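Local coordinates for protein Glp_546_48378_50642 (PDB 2QVW) that cleaves double-stranded RNA into 21 to 23 base-pair siRNAs, which direct the selective destruction of homologous RNAs in the RNA interference pathway, at residues K140-E145 with C249-D254; G158-T163 with L170-G175; H645-L650 with F724-A729. All coordinates share one frame; numbering follows the deposited sequence.

Contact 1. Residues K140-E145 with C249-D254; sequences KRLSDE and CLLLPD
Leu142 lays its branched end over Leu251 and beside Cys249, the two side chains of the 249-254 segment that receive it. Its CD2 sits 3.6 Å from Leu251 CB and about as close to Leu251 CD1, and the two leucine side chains run at roughly right angles, so one branch of Leu142 rests across the stem of the other residue. The other branch, CD1, turns to Cys249. Leu142 holds CG opposite its own carbonyl carbon (chi1 -66°), which swings the branched end toward the 249-254 segment.

Behind this apolar patch the main chains are pinned together. Leu142 N donates to Cys249 O at 2.8 Å with an N-H...O angle of 161°, the donor lying 27° off the carbonyl plane. The same oxygen is approached by the CA-H of Arg141, with Arg141 CA 3.3 Å from Cys249 O, and by the start of the arginine side chain, Arg141 CG lying 3.4 Å from Cys249 O. Beyond CG the chain bends, and its guanidinium group is engaged outside the two segments: NE with Glu247 O and NH2 in a salt bridge with Glu165. Lys140 leans back along its own segment, forming a salt bridge from Lys140 NZ to Asp144 OD2 at 3.4 Å, its hydrogen bond weak.

The chemistry implies a loop docked on the edge strand 250-251 of the PAZ-domain sheet by one backbone bond and one leucine, while the charged groups of Lys140 and Arg141 find carboxylate partners away from the leucine patch.

Contact 2. Residues G158-T163 with L170-G175; sequences GRMVAT and LYVVLG
Met160 and Val172 lie on the same face of the sheet and cross at a slant, the thioether folding over the valine. Met160 is bent at both chi2 and chi3 (chi2 -59°), which turns SD and CE back toward the partner strand, with CE against Val172 CB and CG2 and with Met160 SD 3.6 Å from Tyr171 O. Ala162 and Leu170 share that face, where the CD2 branch of Leu170 comes down beside the Ala162 methyl.

On the reverse face, Val161 turns its CG1 to Val173, with Val161 CG1 3.4 Å from Val173 CG2. Tyr171 turns the edge of its ring to Thr163, with Thr163 OG1 close to the ring plane and 3.9 Å from Tyr171 CE1. That hydroxyl is hydrogen-bonded to Ile166 O, in the turn of the hairpin.

Backbone bonds fix the antiparallel register. Val161 and Tyr171 form a hydrogen-bonded pair, Val161 N reaching Tyr171 O at 3.1 Å and Tyr171 N reaching Val161 O at 2.9 Å. Val173 N donates to Arg159 O at 3.0 Å, and Gly158 N closes the row on Val173 O at 2.8 Å. The strand directions differ by 138°, a marked twist.

This hairpin occupies the middle of the PAZ-domain sheet. Strand 250-251 flanks 160-163, and strand 213-219 flanks 169-178, where Leu174 and Gly175 form a classic beta bulge. Helix 260-264 closes over the methionine face, its Val261 touching both Met160 and Leu170.

Contact 3. Residues H645-L650 with F724-A729; sequences HVYQKL and FEAILA. With MN (manganese (II) ion), chain E.
Apolar contacts between Leu650 and the two alanines Ala726 and Ala729 hold helix 648-669 against helix 718-735. Leu650 CB approaches Ala726 CB at 4.2 Å, and farther out Leu650 CD2 meets Ala729 CB at 4.0 Å, so the leucine lies along a strip made by alanines three residues apart on one side of their helix. The small methyls allow a close approach of the backbones, the CA atoms of Leu650 and Ala726 standing 4.8 Å apart. Tyr647, at the N-cap position of helix 648-669, adds its CB at 4.1 Å from Ala726 CB. Its chi1 of 81° places the ring between its own backbone N and carbonyl carbon, and its side chain touches Val719 and Asp722 farther back on helix 718-735. Ala641 of helix 631-642 packs on both Leu650 and Ala726.

No polar bond links the two segments; the Leu650 carbonyl oxygen faces the Ala729 methyl, and within its own segment Gln648 OE1 lies 3.8 Å above one face of the Tyr647 ring, shifted toward its rim.

Metal coordination is the remaining kind. Glu725 extends beyond CG and binds manganese through one carboxylate oxygen, Glu725 OE1 lying 2.5 Å from the ion. Glu651 and Asp722 complete the protein part of this site, which belongs to a ribonuclease III domain, a family that cuts RNA with divalent metals.

Both glutamates of this site immediately neighbour a packing residue, Glu651 following Leu650 and Glu725 preceding Ala726; the apolar seam is therefore consistent with setting carboxylates from two helices side by side, where they can share one manganese.

Contacts 1 and 2 belong to one PAZ-domain sheet and touch directly: strands 250-251 and 160-163 are neighbours in it, and Asp254 OD1 forms a salt bridge with Arg159 NH1. Contact 2 is the buried hairpin at the middle of that sheet, tied by a row of backbone bonds; contact 1 is partly buried at its edge, where a loop docks and charged side chains find partners outside the leucine packing. Contact 3 lies on the opposite side of the chain's centre, its nearest atoms about 60 Å from either. It is also buried, but joins two helices of a ribonuclease III domain through leucine and alanine, beside manganese, whereas the other two lie far from this metal site.

Contact 1. Residues K140-E145 with C249-D254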
ATOM      1  N   LYS A 140     -23.643   0.391  44.252  1.00 52.18           N
ATOM      2  CA  LYS A 140     -24.950   0.346  44.881  1.00 51.80           C
ATOM      3  C   LYS A 140     -26.069   0.396  43.845  1.00 51.05           C
ATOM      4  O   LYS A 140     -25.816   0.473  42.648  1.00 51.04           O
ATOM      5  CB  LYS A 140     -25.111   1.504  45.880  1.00 51.97           C
ATOM      6  CG  LYS A 140     -24.453   1.249  47.226  1.00 53.44           C
ATOM      7  CD  LYS A 140     -25.132   1.999  48.355  1.00 54.67           C
ATOM      8  CE  LYS A 140     -24.513   1.594  49.667  1.00 55.78           C
ATOM      9  NZ  LYS A 140     -24.537   0.107  49.804  1.00 56.53           N
ATOM     10  N   ARG A 141     -27.306   0.330  44.329  1.00 50.17           N
ATOM     11  CA  ARG A 141     -28.505   0.390  43.494  1.00 49.25           C
ATOM     12  C   ARG A 141     -29.098   1.790  43.725  1.00 49.14           C
ATOM     13  O   ARG A 141     -29.166   2.239  44.871  1.00 49.49           O
ATOM     14  CB  ARG A 141     -29.500  -0.677  43.950  1.00 48.93           C
ATOM     15  CG  ARG A 141     -30.132  -1.479  42.829  1.00 47.66           C
ATOM     16  CD  ARG A 141     -29.092  -2.292  42.067  1.00 44.85           C
ATOM     17  NE  ARG A 141     -29.689  -3.382  41.299  1.00 43.06           N
ATOM     18  CZ  ARG A 141     -29.066  -4.530  41.036  1.00 42.71           C
ATOM     19  NH1 ARG A 141     -27.828  -4.736  41.480  1.00 42.57           N
ATOM     20  NH2 ARG A 141     -29.677  -5.480  40.342  1.00 41.34           N
ATOM     21  N   LEU A 142     -29.526   2.486  42.670  1.00 48.68           N
ATOM     22  CA  LEU A 142     -30.060   3.835  42.855  1.00 48.37           C
ATOM     23  C   LEU A 142     -30.993   3.951  44.050  1.00 48.58           C
ATOM     24  O   LEU A 142     -31.139   5.038  44.619  1.00 48.67           O
ATOM     25  CB  LEU A 142     -30.789   4.324  41.604  1.00 47.90           C
ATOM     26  CG  LEU A 142     -29.981   4.566  40.332  1.00 47.30           C
ATOM     27  CD1 LEU A 142     -30.888   5.249  39.323  1.00 47.02           C
ATOM     28  CD2 LEU A 142     -28.757   5.433  40.612  1.00 47.01           C
ATOM     29  N   SER A 143     -31.610   2.829  44.426  1.00 49.31           N
ATOM     30  CA  SER A 143     -32.544   2.772  45.548  1.00 49.80           C
ATOM     31  C   SER A 143     -31.828   2.629  46.890  1.00 50.43           C
ATOM     32  O   SER A 143     -32.437   2.256  47.894  1.00 50.78           O
ATOM     33  CB  SER A 143     -33.497   1.597  45.364  1.00 49.56           C
ATOM     34  OG  SER A 143     -32.788   0.376  45.414  1.00 49.47           O
ATOM     35  N   ASP A 144     -30.529   2.921  46.899  1.00 50.90           N
ATOM     36  CA  ASP A 144     -29.718   2.840  48.111  1.00 51.41           C
ATOM     37  C   ASP A 144     -29.286   4.234  48.522  1.00 51.23           C
ATOM     38  O   ASP A 144     -28.964   4.476  49.683  1.00 51.35           O
ATOM     39  CB  ASP A 144     -28.477   1.976  47.871  1.00 51.92           C
ATOM     40  CG  ASP A 144     -28.670   0.540  48.316  1.00 53.63           C
ATOM     41  OD1 ASP A 144     -29.653  -0.099  47.884  1.00 55.05           O
ATOM     42  OD2 ASP A 144     -27.827   0.054  49.099  1.00 55.90           O
ATOM     43  N   GLU A 145     -29.300   5.147  47.558  1.00 50.28           N
ATOM     44  CA  GLU A 145     -28.898   6.529  47.796  1.00 50.08           C
ATOM     45  C   GLU A 145     -30.021   7.523  47.480  1.00 49.81           C
ATOM     46  O   GLU A 145     -31.129   7.434  48.022  1.00 49.79           O
ATOM     47  CB  GLU A 145     -27.661   6.867  46.949  1.00 50.14           C
ATOM     48  CG  GLU A 145     -26.495   5.878  47.099  1.00 50.55           C
ATOM     49  CD  GLU A 145     -25.218   6.342  46.409  1.00 51.38           C
ATOM     50  OE1 GLU A 145     -24.589   7.310  46.890  1.00 51.10           O
ATOM     51  OE2 GLU A 145     -24.846   5.738  45.381  1.00 52.42           O
ATOM     52  N   CYS A 249     -31.830  -0.010  38.814  1.00 35.06           N
ATOM     53  CA  CYS A 249     -30.718   0.809  38.346  1.00 34.23           C
ATOM     54  C   CYS A 249     -29.450   0.646  39.151  1.00 33.94           C
ATOM     55  O   CYS A 249     -29.452   0.815  40.365  1.00 34.10           O
ATOM     56  CB  CYS A 249     -31.120   2.283  38.368  1.00 34.19           C
ATOM     57  SG  CYS A 249     -32.545   2.669  37.360  1.00 33.35           S
ATOM     58  N   LEU A 250     -28.365   0.333  38.455  1.00 33.66           N
ATOM     59  CA  LEU A 250     -27.063   0.171  39.080  1.00 33.75           C
ATOM     60  C   LEU A 250     -26.189   1.307  38.559  1.00 33.94           C
ATOM     61  O   LEU A 250     -25.660   1.231  37.454  1.00 33.96           O
ATOM     62  CB  LEU A 250     -26.456  -1.177  38.693  1.00 33.61           C
ATOM     63  CG  LEU A 250     -25.180  -1.621  39.410  1.00 33.17           C
ATOM     64  CD1 LEU A 250     -24.768  -2.975  38.886  1.00 33.42           C
ATOM     65  CD2 LEU A 250     -24.066  -0.625  39.182  1.00 33.14           C
ATOM     66  N   LEU A 251     -26.039   2.361  39.350  1.00 34.20           N
ATOM     67  CA  LEU A 251     -25.235   3.499  38.922  1.00 34.62           C
ATOM     68  C   LEU A 251     -23.770   3.116  38.697  1.00 34.89           C
ATOM     69  O   LEU A 251     -23.109   2.584  39.592  1.00 34.94           O
ATOM     70  CB  LEU A 251     -25.339   4.631  39.953  1.00 34.63           C
ATOM     71  CG  LEU A 251     -24.800   6.001  39.543  1.00 34.90           C
ATOM     72  CD1 LEU A 251     -25.494   7.074  40.352  1.00 34.83           C
ATOM     73  CD2 LEU A 251     -23.299   6.054  39.741  1.00 35.70           C
ATOM     74  N   LEU A 252     -23.271   3.384  37.492  1.00 35.31           N
ATOM     75  CA  LEU A 252     -21.882   3.082  37.149  1.00 35.79           C
ATOM     76  C   LEU A 252     -20.967   4.179  37.695  1.00 36.71           C
ATOM     77  O   LEU A 252     -21.335   5.353  37.707  1.00 36.83           O
ATOM     78  CB  LEU A 252     -21.709   3.003  35.627  1.00 35.44           C
ATOM     79  CG  LEU A 252     -22.571   2.039  34.806  1.00 34.00           C
ATOM     80  CD1 LEU A 252     -22.084   2.050  33.363  1.00 32.76           C
ATOM     81  CD2 LEU A 252     -22.495   0.641  35.382  1.00 32.93           C
ATOM     82  N   PRO A 253     -19.751   3.820  38.145  1.00 37.58           N
ATOM     83  CA  PRO A 253     -18.856   4.861  38.670  1.00 38.53           C
ATOM     84  C   PRO A 253     -18.478   5.945  37.643  1.00 39.51           C
ATOM     85  O   PRO A 253     -18.377   5.666  36.449  1.00 39.73           O
ATOM     86  CB  PRO A 253     -17.647   4.058  39.178  1.00 38.54           C
ATOM     87  CG  PRO A 253     -17.672   2.816  38.344  1.00 37.77           C
ATOM     88  CD  PRO A 253     -19.140   2.485  38.282  1.00 37.46           C
ATOM     89  N   ASP A 254     -18.287   7.174  38.122  1.00 40.65           N
ATOM     90  CA  ASP A 254     -17.927   8.311  37.274  1.00 41.87           C
ATOM     91  C   ASP A 254     -17.213   7.891  35.989  1.00 42.08           C
ATOM     92  O   ASP A 254     -17.683   8.173  34.889  1.00 42.23           O
ATOM     93  CB  ASP A 254     -17.054   9.292  38.071  1.00 42.40           C
ATOM     94  CG  ASP A 254     -17.843  10.051  39.137  1.00 44.10           C
ATOM     95  OD1 ASP A 254     -18.518  11.039  38.785  1.00 46.31           O
ATOM     96  OD2 ASP A 254     -17.798   9.663  40.324  1.00 45.28           O
TER

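Contact 2. Residues G158-T163 with L170-G175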
ATOM      1  N   GLY A 158     -26.604  12.993  33.775  1.00 50.52           N
ATOM      2  CA  GLY A 158     -25.485  12.675  32.905  1.00 48.35           C
ATOM      3  C   GLY A 158     -24.751  11.398  33.273  1.00 46.90           C
ATOM      4  O   GLY A 158     -24.024  10.829  32.454  1.00 47.04           O
ATOM      5  N   ARG A 159     -24.928  10.940  34.509  1.00 45.12           N
ATOM      6  CA  ARG A 159     -24.263   9.725  34.955  1.00 43.29           C
ATOM      7  C   ARG A 159     -24.919   8.514  34.306  1.00 42.04           C
ATOM      8  O   ARG A 159     -26.140   8.479  34.121  1.00 41.65           O
ATOM      9  CB  ARG A 159     -24.334   9.612  36.479  1.00 43.29           C
ATOM     10  CG  ARG A 159     -23.618  10.737  37.213  1.00 43.24           C
ATOM     11  CD  ARG A 159     -23.696  10.569  38.730  1.00 43.62           C
ATOM     12  NE  ARG A 159     -22.923   9.428  39.220  1.00 44.68           N
ATOM     13  CZ  ARG A 159     -21.603   9.331  39.130  1.00 45.66           C
ATOM     14  NH1 ARG A 159     -20.907  10.313  38.568  1.00 46.07           N
ATOM     15  NH2 ARG A 159     -20.980   8.257  39.602  1.00 45.47           N
ATOM     16  N   MET A 160     -24.100   7.527  33.956  1.00 40.59           N
ATOM     17  CA  MET A 160     -24.582   6.302  33.324  1.00 38.87           C
ATOM     18  C   MET A 160     -25.084   5.258  34.326  1.00 37.68           C
ATOM     19  O   MET A 160     -24.723   5.276  35.500  1.00 37.82           O
ATOM     20  CB  MET A 160     -23.480   5.682  32.462  1.00 38.88           C
ATOM     21  CG  MET A 160     -23.120   6.462  31.196  1.00 38.87           C
ATOM     22  SD  MET A 160     -24.505   6.723  30.029  1.00 39.11           S
ATOM     23  CE  MET A 160     -24.540   8.517  29.965  1.00 40.23           C
ATOM     24  N   VAL A 161     -25.916   4.342  33.846  1.00 36.14           N
ATOM     25  CA  VAL A 161     -26.475   3.298  34.692  1.00 34.76           C
ATOM     26  C   VAL A 161     -27.247   2.289  33.838  1.00 34.01           C
ATOM     27  O   VAL A 161     -28.001   2.675  32.953  1.00 33.76           O
ATOM     28  CB  VAL A 161     -27.417   3.913  35.755  1.00 34.63           C
ATOM     29  CG1 VAL A 161     -28.415   4.844  35.088  1.00 34.63           C
ATOM     30  CG2 VAL A 161     -28.153   2.813  36.501  1.00 34.59           C
ATOM     31  N   ALA A 162     -27.048   1.000  34.108  1.00 33.06           N
ATOM     32  CA  ALA A 162     -27.708  -0.061  33.358  1.00 32.28           C
ATOM     33  C   ALA A 162     -28.661  -0.841  34.241  1.00 32.02           C
ATOM     34  O   ALA A 162     -28.675  -0.661  35.458  1.00 32.07           O
ATOM     35  CB  ALA A 162     -26.673  -1.004  32.773  1.00 32.25           C
ATOM     36  N   THR A 163     -29.447  -1.720  33.626  1.00 31.87           N
ATOM     37  CA  THR A 163     -30.414  -2.539  34.354  1.00 31.64           C
ATOM     38  C   THR A 163     -30.071  -4.024  34.273  1.00 31.83           C
ATOM     39  O   THR A 163     -30.558  -4.735  33.395  1.00 31.86           O
ATOM     40  CB  THR A 163     -31.800  -2.335  33.783  1.00 31.40           C
ATOM     41  OG1 THR A 163     -31.750  -2.548  32.371  1.00 30.59           O
ATOM     42  CG2 THR A 163     -32.294  -0.915  34.060  1.00 31.12           C
ATOM     43  N   LEU A 170     -28.375  -0.189  28.877  1.00 30.39           N
ATOM     44  CA  LEU A 170     -27.758   1.011  29.412  1.00 30.38           C
ATOM     45  C   LEU A 170     -28.636   2.233  29.201  1.00 30.55           C
ATOM     46  O   LEU A 170     -29.364   2.332  28.210  1.00 30.56           O
ATOM     47  CB  LEU A 170     -26.405   1.229  28.742  1.00 30.33           C
ATOM     48  CG  LEU A 170     -25.516  -0.015  28.622  1.00 30.42           C
ATOM     49  CD1 LEU A 170     -24.294   0.299  27.781  1.00 30.70           C
ATOM     50  CD2 LEU A 170     -25.105  -0.496  30.002  1.00 29.55           C
ATOM     51  N   TYR A 171     -28.564   3.162  30.151  1.00 30.92           N
ATOM     52  CA  TYR A 171     -29.343   4.394  30.099  1.00 31.41           C
ATOM     53  C   TYR A 171     -28.529   5.524  30.707  1.00 32.07           C
ATOM     54  O   TYR A 171     -27.557   5.292  31.422  1.00 32.29           O
ATOM     55  CB  TYR A 171     -30.651   4.261  30.895  1.00 31.23           C
ATOM     56  CG  TYR A 171     -31.597   3.150  30.468  1.00 30.63           C
ATOM     57  CD1 TYR A 171     -31.340   1.812  30.794  1.00 29.98           C
ATOM     58  CD2 TYR A 171     -32.783   3.443  29.793  1.00 29.80           C
ATOM     59  CE1 TYR A 171     -32.243   0.797  30.465  1.00 29.60           C
ATOM     60  CE2 TYR A 171     -33.693   2.435  29.461  1.00 29.31           C
ATOM     61  CZ  TYR A 171     -33.413   1.117  29.803  1.00 29.67           C
ATOM     62  OH  TYR A 171     -34.311   0.125  29.500  1.00 30.07           O
ATOM     63  N   VAL A 172     -28.941   6.751  30.419  1.00 32.87           N
ATOM     64  CA  VAL A 172     -28.268   7.928  30.948  1.00 33.60           C
ATOM     65  C   VAL A 172     -29.239   8.709  31.820  1.00 34.41           C
ATOM     66  O   VAL A 172     -30.205   9.290  31.319  1.00 34.33           O
ATOM     67  CB  VAL A 172     -27.767   8.845  29.817  1.00 33.31           C
ATOM     68  CG1 VAL A 172     -28.838   9.007  28.767  1.00 33.51           C
ATOM     69  CG2 VAL A 172     -27.386  10.207  30.385  1.00 33.15           C
ATOM     70  N   VAL A 173     -28.986   8.716  33.126  1.00 35.52           N
ATOM     71  CA  VAL A 173     -29.850   9.424  34.066  1.00 36.47           C
ATOM     72  C   VAL A 173     -30.006  10.902  33.730  1.00 37.30           C
ATOM     73  O   VAL A 173     -29.019  11.608  33.511  1.00 37.19           O
ATOM     74  CB  VAL A 173     -29.323   9.298  35.510  1.00 36.33           C
ATOM     75  CG1 VAL A 173     -29.980  10.340  36.402  1.00 36.24           C
ATOM     76  CG2 VAL A 173     -29.614   7.906  36.037  1.00 36.77           C
ATOM     77  N   LEU A 174     -31.252  11.359  33.682  1.00 38.88           N
ATOM     78  CA  LEU A 174     -31.545  12.757  33.390  1.00 40.41           C
ATOM     79  C   LEU A 174     -32.031  13.426  34.662  1.00 41.62           C
ATOM     80  O   LEU A 174     -32.015  14.651  34.779  1.00 42.03           O
ATOM     81  CB  LEU A 174     -32.623  12.878  32.312  1.00 40.14           C
ATOM     82  CG  LEU A 174     -32.261  12.352  30.927  1.00 39.91           C
ATOM     83  CD1 LEU A 174     -33.435  12.540  29.995  1.00 39.93           C
ATOM     84  CD2 LEU A 174     -31.039  13.095  30.404  1.00 39.78           C
ATOM     85  N   GLY A 175     -32.467  12.608  35.614  1.00 42.89           N
ATOM     86  CA  GLY A 175     -32.946  13.146  36.869  1.00 44.66           C
ATOM     87  C   GLY A 175     -34.109  12.373  37.445  1.00 46.01           C
ATOM     88  O   GLY A 175     -34.860  11.720  36.719  1.00 46.17           O
TER

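Contact 3. Residues H645-L650 with F724-A729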
ATOM      1  N   HIS A 645      23.599  14.833 -32.351  1.00 36.65           N
ATOM      2  CA  HIS A 645      23.119  13.505 -32.734  1.00 37.02           C
ATOM      3  C   HIS A 645      23.254  12.358 -31.713  1.00 36.26           C
ATOM      4  O   HIS A 645      22.489  11.385 -31.751  1.00 36.51           O
ATOM      5  CB  HIS A 645      23.790  13.101 -34.049  1.00 37.80           C
ATOM      6  CG  HIS A 645      23.537  14.062 -35.168  1.00 40.90           C
ATOM      7  ND1 HIS A 645      22.275  14.304 -35.668  1.00 42.97           N
ATOM      8  CD2 HIS A 645      24.379  14.859 -35.868  1.00 43.52           C
ATOM      9  CE1 HIS A 645      22.352  15.210 -36.627  1.00 44.12           C
ATOM     10  NE2 HIS A 645      23.616  15.563 -36.768  1.00 44.35           N
ATOM     11  N   VAL A 646      24.210  12.485 -30.798  1.00 35.15           N
ATOM     12  CA  VAL A 646      24.476  11.460 -29.798  1.00 33.87           C
ATOM     13  C   VAL A 646      23.560  11.415 -28.568  1.00 33.25           C
ATOM     14  O   VAL A 646      23.254  10.338 -28.061  1.00 33.22           O
ATOM     15  CB  VAL A 646      25.928  11.591 -29.313  1.00 33.67           C
ATOM     16  CG1 VAL A 646      26.336  10.360 -28.552  1.00 34.00           C
ATOM     17  CG2 VAL A 646      26.848  11.816 -30.497  1.00 33.32           C
ATOM     18  N   TYR A 647      23.126  12.576 -28.087  1.00 32.36           N
ATOM     19  CA  TYR A 647      22.282  12.648 -26.891  1.00 31.76           C
ATOM     20  C   TYR A 647      20.875  12.083 -27.096  1.00 31.31           C
ATOM     21  O   TYR A 647      20.027  12.167 -26.205  1.00 31.03           O
ATOM     22  CB  TYR A 647      22.193  14.101 -26.401  1.00 31.91           C
ATOM     23  CG  TYR A 647      21.180  14.964 -27.138  1.00 32.25           C
ATOM     24  CD1 TYR A 647      19.806  14.818 -26.905  1.00 32.44           C
ATOM     25  CD2 TYR A 647      21.592  15.945 -28.050  1.00 33.29           C
ATOM     26  CE1 TYR A 647      18.873  15.623 -27.550  1.00 32.93           C
ATOM     27  CE2 TYR A 647      20.659  16.758 -28.704  1.00 33.25           C
ATOM     28  CZ  TYR A 647      19.301  16.589 -28.444  1.00 32.93           C
ATOM     29  OH  TYR A 647      18.364  17.387 -29.067  1.00 32.85           O
ATOM     30  N   GLN A 648      20.633  11.497 -28.263  1.00 30.87           N
ATOM     31  CA  GLN A 648      19.325  10.936 -28.600  1.00 30.30           C
ATOM     32  C   GLN A 648      18.688  10.013 -27.566  1.00 29.35           C
ATOM     33  O   GLN A 648      17.577  10.267 -27.094  1.00 29.67           O
ATOM     34  CB  GLN A 648      19.411  10.194 -29.938  1.00 30.69           C
ATOM     35  CG  GLN A 648      19.622  11.102 -31.130  1.00 33.18           C
ATOM     36  CD  GLN A 648      18.584  12.211 -31.184  1.00 37.35           C
ATOM     37  OE1 GLN A 648      18.630  13.173 -30.401  1.00 37.97           O
ATOM     38  NE2 GLN A 648      17.631  12.079 -32.106  1.00 38.98           N
ATOM     39  N   LYS A 649      19.383   8.936 -27.222  1.00 28.13           N
ATOM     40  CA  LYS A 649      18.839   7.977 -26.277  1.00 26.73           C
ATOM     41  C   LYS A 649      18.874   8.457 -24.827  1.00 26.26           C
ATOM     42  O   LYS A 649      17.974   8.147 -24.035  1.00 26.02           O
ATOM     43  CB  LYS A 649      19.570   6.641 -26.431  1.00 26.53           C
ATOM     44  CG  LYS A 649      19.376   5.990 -27.801  1.00 24.97           C
ATOM     45  CD  LYS A 649      20.111   4.672 -27.896  1.00 23.16           C
ATOM     46  CE  LYS A 649      19.902   4.020 -29.243  1.00 21.98           C
ATOM     47  NZ  LYS A 649      20.696   2.774 -29.383  1.00 22.09           N
ATOM     48  N   LEU A 650      19.910   9.209 -24.476  1.00 25.64           N
ATOM     49  CA  LEU A 650      20.020   9.732 -23.126  1.00 25.11           C
ATOM     50  C   LEU A 650      18.730  10.472 -22.812  1.00 24.98           C
ATOM     51  O   LEU A 650      18.116  10.275 -21.762  1.00 25.17           O
ATOM     52  CB  LEU A 650      21.192  10.700 -23.024  1.00 25.05           C
ATOM     53  CG  LEU A 650      22.592  10.110 -22.887  1.00 24.44           C
ATOM     54  CD1 LEU A 650      23.605  11.196 -23.117  1.00 24.99           C
ATOM     55  CD2 LEU A 650      22.777   9.502 -21.510  1.00 23.84           C
ATOM     56  N   PHE A 724      18.544  18.954 -21.249  1.00 24.92           N
ATOM     57  CA  PHE A 724      18.379  18.834 -19.811  1.00 24.29           C
ATOM     58  C   PHE A 724      18.064  17.382 -19.478  1.00 24.03           C
ATOM     59  O   PHE A 724      18.697  16.788 -18.613  1.00 23.81           O
ATOM     60  CB  PHE A 724      17.241  19.720 -19.310  1.00 24.15           C
ATOM     61  CG  PHE A 724      17.012  19.621 -17.820  1.00 24.23           C
ATOM     62  CD1 PHE A 724      17.768  20.381 -16.928  1.00 23.79           C
ATOM     63  CD2 PHE A 724      16.062  18.729 -17.309  1.00 24.29           C
ATOM     64  CE1 PHE A 724      17.583  20.258 -15.550  1.00 23.67           C
ATOM     65  CE2 PHE A 724      15.864  18.592 -15.933  1.00 23.32           C
ATOM     66  CZ  PHE A 724      16.626  19.356 -15.048  1.00 23.69           C
ATOM     67  N   GLU A 725      17.082  16.812 -20.170  1.00 24.06           N
ATOM     68  CA  GLU A 725      16.698  15.421 -19.952  1.00 23.85           C
ATOM     69  C   GLU A 725      17.904  14.538 -20.209  1.00 23.37           C
ATOM     70  O   GLU A 725      18.080  13.502 -19.559  1.00 23.26           O
ATOM     71  CB  GLU A 725      15.583  15.002 -20.907  1.00 23.70           C
ATOM     72  CG  GLU A 725      14.321  15.831 -20.849  1.00 24.82           C
ATOM     73  CD  GLU A 725      13.308  15.361 -21.873  1.00 26.28           C
ATOM     74  OE1 GLU A 725      13.670  15.220 -23.063  1.00 26.38           O
ATOM     75  OE2 GLU A 725      12.144  15.128 -21.500  1.00 27.52           O
ATOM     76  N   ALA A 726      18.717  14.941 -21.182  1.00 22.90           N
ATOM     77  CA  ALA A 726      19.923  14.207 -21.523  1.00 22.31           C
ATOM     78  C   ALA A 726      20.828  14.229 -20.300  1.00 22.07           C
ATOM     79  O   ALA A 726      21.405  13.211 -19.913  1.00 22.13           O
ATOM     80  CB  ALA A 726      20.613  14.870 -22.699  1.00 22.13           C
ATOM     81  N   ILE A 727      20.947  15.402 -19.690  1.00 21.57           N
ATOM     82  CA  ILE A 727      21.770  15.549 -18.502  1.00 21.07           C
ATOM     83  C   ILE A 727      21.239  14.597 -17.439  1.00 20.89           C
ATOM     84  O   ILE A 727      21.922  13.663 -17.024  1.00 20.91           O
ATOM     85  CB  ILE A 727      21.714  16.993 -17.953  1.00 21.03           C
ATOM     86  CG1 ILE A 727      22.102  17.995 -19.046  1.00 21.27           C
ATOM     87  CG2 ILE A 727      22.637  17.136 -16.754  1.00 20.91           C
ATOM     88  CD1 ILE A 727      23.463  17.766 -19.654  1.00 39.53           C
ATOM     89  N   LEU A 728      20.003  14.842 -17.017  1.00 20.67           N
ATOM     90  CA  LEU A 728      19.356  14.022 -16.007  1.00 20.46           C
ATOM     91  C   LEU A 728      19.711  12.565 -16.156  1.00 20.69           C
ATOM     92  O   LEU A 728      20.011  11.906 -15.175  1.00 20.97           O
ATOM     93  CB  LEU A 728      17.835  14.174 -16.067  1.00 20.21           C
ATOM     94  CG  LEU A 728      17.026  13.259 -15.126  1.00 19.72           C
ATOM     95  CD1 LEU A 728      17.495  13.391 -13.674  1.00 18.81           C
ATOM     96  CD2 LEU A 728      15.554  13.626 -15.247  1.00 19.94           C
ATOM     97  N   ALA A 729      19.668  12.055 -17.377  1.00 20.78           N
ATOM     98  CA  ALA A 729      20.016  10.664 -17.605  1.00 20.71           C
ATOM     99  C   ALA A 729      21.482  10.446 -17.226  1.00 20.63           C
ATOM    100  O   ALA A 729      21.828   9.473 -16.548  1.00 20.57           O
ATOM    101  CB  ALA A 729      19.783  10.305 -19.055  1.00 20.94           C
TER
HETATM  102 MN    MN E 755      12.263  16.491 -24.760  1.00 32.42          MN